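Local structure of inositol monophosphatase family protein (Staphylococcus aureus, 5I3S) at residues A[37-49]-A[81-93]. The protein probably hydrolyses inositol monophosphate or a related sugar phosphate, as a metal-dependent phosphatase of the inositol monophosphatase family. Residues are numbered along the deposited sequence; the frame is centred on the assembly and turned at random.
Sequences LVTNVDKATEDFI and VVDPIDGTLNFVH
V38 packs against F91 and V92 where helix 37-49 lies beside the D-P-I-D-G-T sequence 83-88, a signature motif of the inositol monophosphatase family, whose aspartates serve as metal ligands in relatives. The short segments of helices 37-49 and 88-93 run at 124° to each other, their axes 10.3 Å apart at closest, and no hydrogen bond joins the two sides. Packing is tightest around V38: its CG1 presses to 3.5 Å from CG2 of V92. A chi1 of 70° sets that CG1 between the backbone N and the carbonyl carbon and turns CG2 away from the N, onto CD2 of F91 at 3.6 Å. The two side chains run alongside in opposing directions, and the F91 ring also meets F98. I85 lays CD1 against the helix, 3.7 Å from CG1 of V41. Further along, P84 lies over the helix beside D42, T45 and E46; CB of T45 sits 3.9 Å from CB of P84. The carboxylate oxygen OE1 of E46 passes 3.2 Å from CD of P84 but is hydrogen-bonded to the backbone N of E66. Toward solvent the contact is looser: L37, partly exposed, places CD2 4.2 Å from CE2 of F91. T45 OG1 turns back along its own helix to donate to the V41 carbonyl O at 2.7 Å, from the face of that carbonyl opposite T45 N.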
loop_
_atom_site.group_PDB
_atom_site.type_symbol
_atom_site.label_atom_id
_atom_site.label_comp_id
_atom_site.label_asym_id
_atom_site.label_seq_id
_atom_site.Cartn_x
_atom_site.Cartn_y
_atom_site.Cartn_z
ATOM N N LEU A 37 -17.819 15.094 -1.461
ATOM C CA LEU A 37 -18.324 13.937 -2.208
ATOM C C LEU A 37 -18.357 12.637 -1.376
ATOM O O LEU A 37 -19.324 11.851 -1.459
ATOM C CB LEU A 37 -17.497 13.722 -3.474
ATOM C CG LEU A 37 -17.896 12.540 -4.361
ATOM C CD1 LEU A 37 -19.316 12.659 -4.967
ATOM C CD2 LEU A 37 -16.841 12.406 -5.446
ATOM N N VAL A 38 -17.333 12.435 -0.552
ATOM C CA VAL A 38 -17.210 11.206 0.233
ATOM C C VAL A 38 -18.268 11.068 1.330
ATOM O O VAL A 38 -18.845 9.982 1.485
ATOM C CB VAL A 38 -15.767 10.999 0.768
ATOM C CG1 VAL A 38 -15.387 12.005 1.875
ATOM C CG2 VAL A 38 -15.577 9.559 1.226
ATOM N N THR A 39 -18.528 12.154 2.072
ATOM C CA THR A 39 -19.665 12.231 2.990
ATOM C C THR A 39 -20.952 11.899 2.250
ATOM O O THR A 39 -21.716 11.055 2.709
ATOM C CB THR A 39 -19.834 13.629 3.609
ATOM O OG1 THR A 39 -18.547 14.173 3.884
ATOM C CG2 THR A 39 -20.640 13.554 4.911
ATOM N N ASN A 40 -21.157 12.524 1.084
ATOM C CA ASN A 40 -22.393 12.321 0.323
ATOM C C ASN A 40 -22.544 10.885 -0.178
ATOM O O ASN A 40 -23.615 10.285 0.021
ATOM C CB ASN A 40 -22.551 13.345 -0.813
ATOM C CG ASN A 40 -23.166 14.671 -0.339
ATOM O OD1 ASN A 40 -23.092 15.034 0.845
ATOM N ND2 ASN A 40 -23.772 15.408 -1.278
ATOM N N VAL A 41 -21.483 10.340 -0.790
ATOM C CA VAL A 41 -21.478 8.907 -1.227
ATOM C C VAL A 41 -21.604 7.921 -0.057
ATOM O O VAL A 41 -22.283 6.890 -0.192
ATOM C CB VAL A 41 -20.266 8.560 -2.127
ATOM C CG1 VAL A 41 -20.197 7.064 -2.468
ATOM C CG2 VAL A 41 -20.362 9.328 -3.416
ATOM N N ASP A 42 -21.013 8.262 1.083
ATOM C CA ASP A 42 -21.075 7.446 2.285
ATOM C C ASP A 42 -22.547 7.300 2.753
ATOM O O ASP A 42 -23.038 6.173 3.014
ATOM C CB ASP A 42 -20.170 8.048 3.412
ATOM C CG ASP A 42 -19.256 7.022 4.061
ATOM O OD1 ASP A 42 -19.748 5.966 4.446
ATOM O OD2 ASP A 42 -18.043 7.254 4.215
ATOM N N LYS A 43 -23.248 8.426 2.854
ATOM C CA LYS A 43 -24.684 8.447 3.235
ATOM C C LYS A 43 -25.519 7.723 2.182
ATOM O O LYS A 43 -26.328 6.875 2.532
ATOM C CB LYS A 43 -25.222 9.892 3.451
ATOM N N ALA A 44 -25.294 8.030 0.902
ATOM C CA ALA A 44 -26.055 7.398 -0.178
ATOM C C ALA A 44 -25.950 5.879 -0.077
ATOM O O ALA A 44 -26.980 5.162 -0.078
ATOM C CB ALA A 44 -25.571 7.854 -1.547
ATOM N N THR A 45 -24.714 5.409 0.050
ATOM C CA THR A 45 -24.431 3.971 0.064
ATOM C C THR A 45 -25.047 3.296 1.297
ATOM O O THR A 45 -25.682 2.230 1.171
ATOM C CB THR A 45 -22.904 3.698 -0.028
ATOM O OG1 THR A 45 -22.361 4.399 -1.168
ATOM C CG2 THR A 45 -22.630 2.225 -0.138
ATOM N N GLU A 46 -24.939 3.916 2.473
ATOM C CA GLU A 46 -25.531 3.257 3.681
ATOM C C GLU A 46 -27.068 3.253 3.647
ATOM O O GLU A 46 -27.703 2.249 4.022
ATOM C CB GLU A 46 -25.032 3.833 5.027
ATOM C CG GLU A 46 -25.596 3.041 6.222
ATOM C CD GLU A 46 -24.705 3.019 7.454
ATOM O OE1 GLU A 46 -23.470 3.119 7.329
ATOM O OE2 GLU A 46 -25.251 2.881 8.567
ATOM N N ASP A 47 -27.660 4.350 3.199
ATOM C CA ASP A 47 -29.139 4.430 3.065
ATOM C C ASP A 47 -29.682 3.410 2.069
ATOM O O ASP A 47 -30.724 2.810 2.333
ATOM C CB ASP A 47 -29.584 5.844 2.670
ATOM C CG ASP A 47 -29.448 6.824 3.803
ATOM O OD1 ASP A 47 -29.462 6.352 4.962
ATOM O OD2 ASP A 47 -29.346 8.046 3.552
ATOM N N PHE A 48 -28.971 3.192 0.957
ATOM C CA PHE A 48 -29.341 2.134 0.005
ATOM C C PHE A 48 -29.240 0.781 0.674
ATOM O O PHE A 48 -30.163 -0.004 0.579
ATOM C CB PHE A 48 -28.443 2.146 -1.257
ATOM C CG PHE A 48 -28.647 0.946 -2.154
ATOM C CD1 PHE A 48 -29.852 0.761 -2.850
ATOM C CD2 PHE A 48 -27.654 -0.015 -2.305
ATOM C CE1 PHE A 48 -30.041 -0.353 -3.686
ATOM C CE2 PHE A 48 -27.838 -1.113 -3.148
ATOM C CZ PHE A 48 -29.042 -1.290 -3.820
ATOM N N ILE A 49 -28.114 0.518 1.347
ATOM C CA ILE A 49 -27.888 -0.798 2.006
ATOM C C ILE A 49 -28.879 -1.050 3.152
ATOM O O ILE A 49 -29.484 -2.117 3.225
ATOM C CB ILE A 49 -26.431 -0.974 2.466
ATOM C CG1 ILE A 49 -25.503 -1.043 1.235
ATOM C CG2 ILE A 49 -26.260 -2.227 3.311
ATOM C CD1 ILE A 49 -24.032 -0.796 1.548
ATOM N N VAL A 81 -23.437 -5.631 9.941
ATOM C CA VAL A 81 -22.519 -4.551 10.354
ATOM C C VAL A 81 -21.777 -3.984 9.140
ATOM O O VAL A 81 -20.959 -4.678 8.532
ATOM C CB VAL A 81 -21.676 -4.893 11.632
ATOM C CG1 VAL A 81 -21.322 -6.342 11.707
ATOM C CG2 VAL A 81 -20.463 -4.016 11.807
ATOM N N VAL A 82 -22.102 -2.743 8.773
ATOM C CA VAL A 82 -21.690 -2.243 7.474
ATOM C C VAL A 82 -20.817 -1.003 7.547
ATOM O O VAL A 82 -21.144 -0.061 8.276
ATOM C CB VAL A 82 -22.878 -2.131 6.433
ATOM C CG1 VAL A 82 -24.225 -2.501 6.992
ATOM C CG2 VAL A 82 -22.919 -0.829 5.633
ATOM N N ASP A 83 -19.709 -1.018 6.785
ATOM C CA ASP A 83 -18.989 0.223 6.440
ATOM C C ASP A 83 -19.214 0.507 4.944
ATOM O O ASP A 83 -18.653 -0.189 4.065
ATOM C CB ASP A 83 -17.484 0.164 6.776
ATOM C CG ASP A 83 -16.824 1.576 6.791
ATOM O OD1 ASP A 83 -17.450 2.539 6.328
ATOM O OD2 ASP A 83 -15.658 1.721 7.219
ATOM N N PRO A 84 -20.071 1.481 4.647
ATOM C CA PRO A 84 -20.293 1.910 3.257
ATOM C C PRO A 84 -18.996 2.218 2.516
ATOM O O PRO A 84 -18.863 1.736 1.413
ATOM C CB PRO A 84 -21.205 3.149 3.400
ATOM C CG PRO A 84 -21.104 3.507 4.843
ATOM C CD PRO A 84 -20.983 2.199 5.550
ATOM N N ILE A 85 -18.048 2.948 3.128
ATOM C CA ILE A 85 -16.731 3.223 2.536
ATOM C C ILE A 85 -15.627 3.088 3.583
ATOM O O ILE A 85 -15.438 3.978 4.398
ATOM C CB ILE A 85 -16.660 4.623 1.906
ATOM C CG1 ILE A 85 -17.716 4.802 0.785
ATOM C CG2 ILE A 85 -15.269 4.915 1.335
ATOM C CD1 ILE A 85 -18.030 6.278 0.464
ATOM N N ASP A 86 -14.920 1.957 3.576
ATOM C CA ASP A 86 -13.746 1.784 4.369
ATOM C C ASP A 86 -12.479 2.162 3.584
ATOM O O ASP A 86 -12.161 1.522 2.574
ATOM C CB ASP A 86 -13.603 0.325 4.862
ATOM C CG ASP A 86 -12.525 0.201 5.966
ATOM O OD1 ASP A 86 -12.295 1.181 6.700
ATOM O OD2 ASP A 86 -11.878 -0.839 6.079
ATOM N N GLY A 87 -11.740 3.138 4.107
ATOM C CA GLY A 87 -10.718 3.815 3.385
ATOM C C GLY A 87 -11.187 5.132 2.770
ATOM O O GLY A 87 -10.908 5.414 1.588
ATOM N N THR A 88 -11.848 5.967 3.567
ATOM C CA THR A 88 -12.373 7.213 3.013
ATOM C C THR A 88 -11.257 8.137 2.478
ATOM O O THR A 88 -11.431 8.787 1.441
ATOM C CB THR A 88 -13.280 7.987 4.018
ATOM O OG1 THR A 88 -12.595 8.123 5.245
ATOM C CG2 THR A 88 -14.552 7.234 4.349
ATOM N N LEU A 89 -10.128 8.222 3.164
ATOM C CA LEU A 89 -9.028 8.962 2.613
ATOM C C LEU A 89 -8.520 8.396 1.299
ATOM O O LEU A 89 -8.168 9.173 0.395
ATOM C CB LEU A 89 -7.837 9.076 3.582
ATOM C CG LEU A 89 -7.928 10.083 4.728
ATOM C CD1 LEU A 89 -6.661 10.060 5.586
ATOM C CD2 LEU A 89 -8.226 11.483 4.197
ATOM N N ASN A 90 -8.418 7.068 1.177
ATOM C CA ASN A 90 -8.098 6.476 -0.144
ATOM C C ASN A 90 -9.117 6.968 -1.217
ATOM O O ASN A 90 -8.737 7.452 -2.257
ATOM C CB ASN A 90 -7.977 4.928 -0.079
ATOM C CG ASN A 90 -6.705 4.458 0.659
ATOM O OD1 ASN A 90 -5.838 5.249 1.013
ATOM N ND2 ASN A 90 -6.605 3.172 0.884
ATOM N N PHE A 91 -10.401 6.853 -0.926
ATOM C CA PHE A 91 -11.419 7.373 -1.771
ATOM C C PHE A 91 -11.194 8.868 -2.121
ATOM O O PHE A 91 -11.224 9.240 -3.309
ATOM C CB PHE A 91 -12.784 7.153 -1.117
ATOM C CG PHE A 91 -13.942 7.679 -1.913
ATOM C CD1 PHE A 91 -14.823 6.807 -2.506
ATOM C CD2 PHE A 91 -14.160 9.068 -2.048
ATOM C CE1 PHE A 91 -15.914 7.284 -3.219
ATOM C CE2 PHE A 91 -15.249 9.553 -2.758
ATOM C CZ PHE A 91 -16.132 8.656 -3.339
ATOM N N VAL A 92 -10.986 9.717 -1.118
ATOM C CA VAL A 92 -10.836 11.147 -1.405
ATOM C C VAL A 92 -9.600 11.408 -2.258
ATOM O O VAL A 92 -9.715 12.086 -3.279
ATOM C CB VAL A 92 -10.808 12.002 -0.118
ATOM C CG1 VAL A 92 -10.385 13.461 -0.378
ATOM C CG2 VAL A 92 -12.184 11.977 0.522
ATOM N N HIS A 93 -8.449 10.844 -1.882
ATOM C CA HIS A 93 -7.182 11.151 -2.573
ATOM C C HIS A 93 -6.763 10.346 -3.796
ATOM O O HIS A 93 -6.005 10.860 -4.633
ATOM C CB HIS A 93 -6.023 11.106 -1.576
ATOM C CG HIS A 93 -6.027 12.272 -0.656
ATOM N ND1 HIS A 93 -5.231 13.370 -0.870
ATOM C CD2 HIS A 93 -6.791 12.555 0.421
ATOM C CE1 HIS A 93 -5.459 14.256 0.077
ATOM N NE2 HIS A 93 -6.412 13.790 0.867
#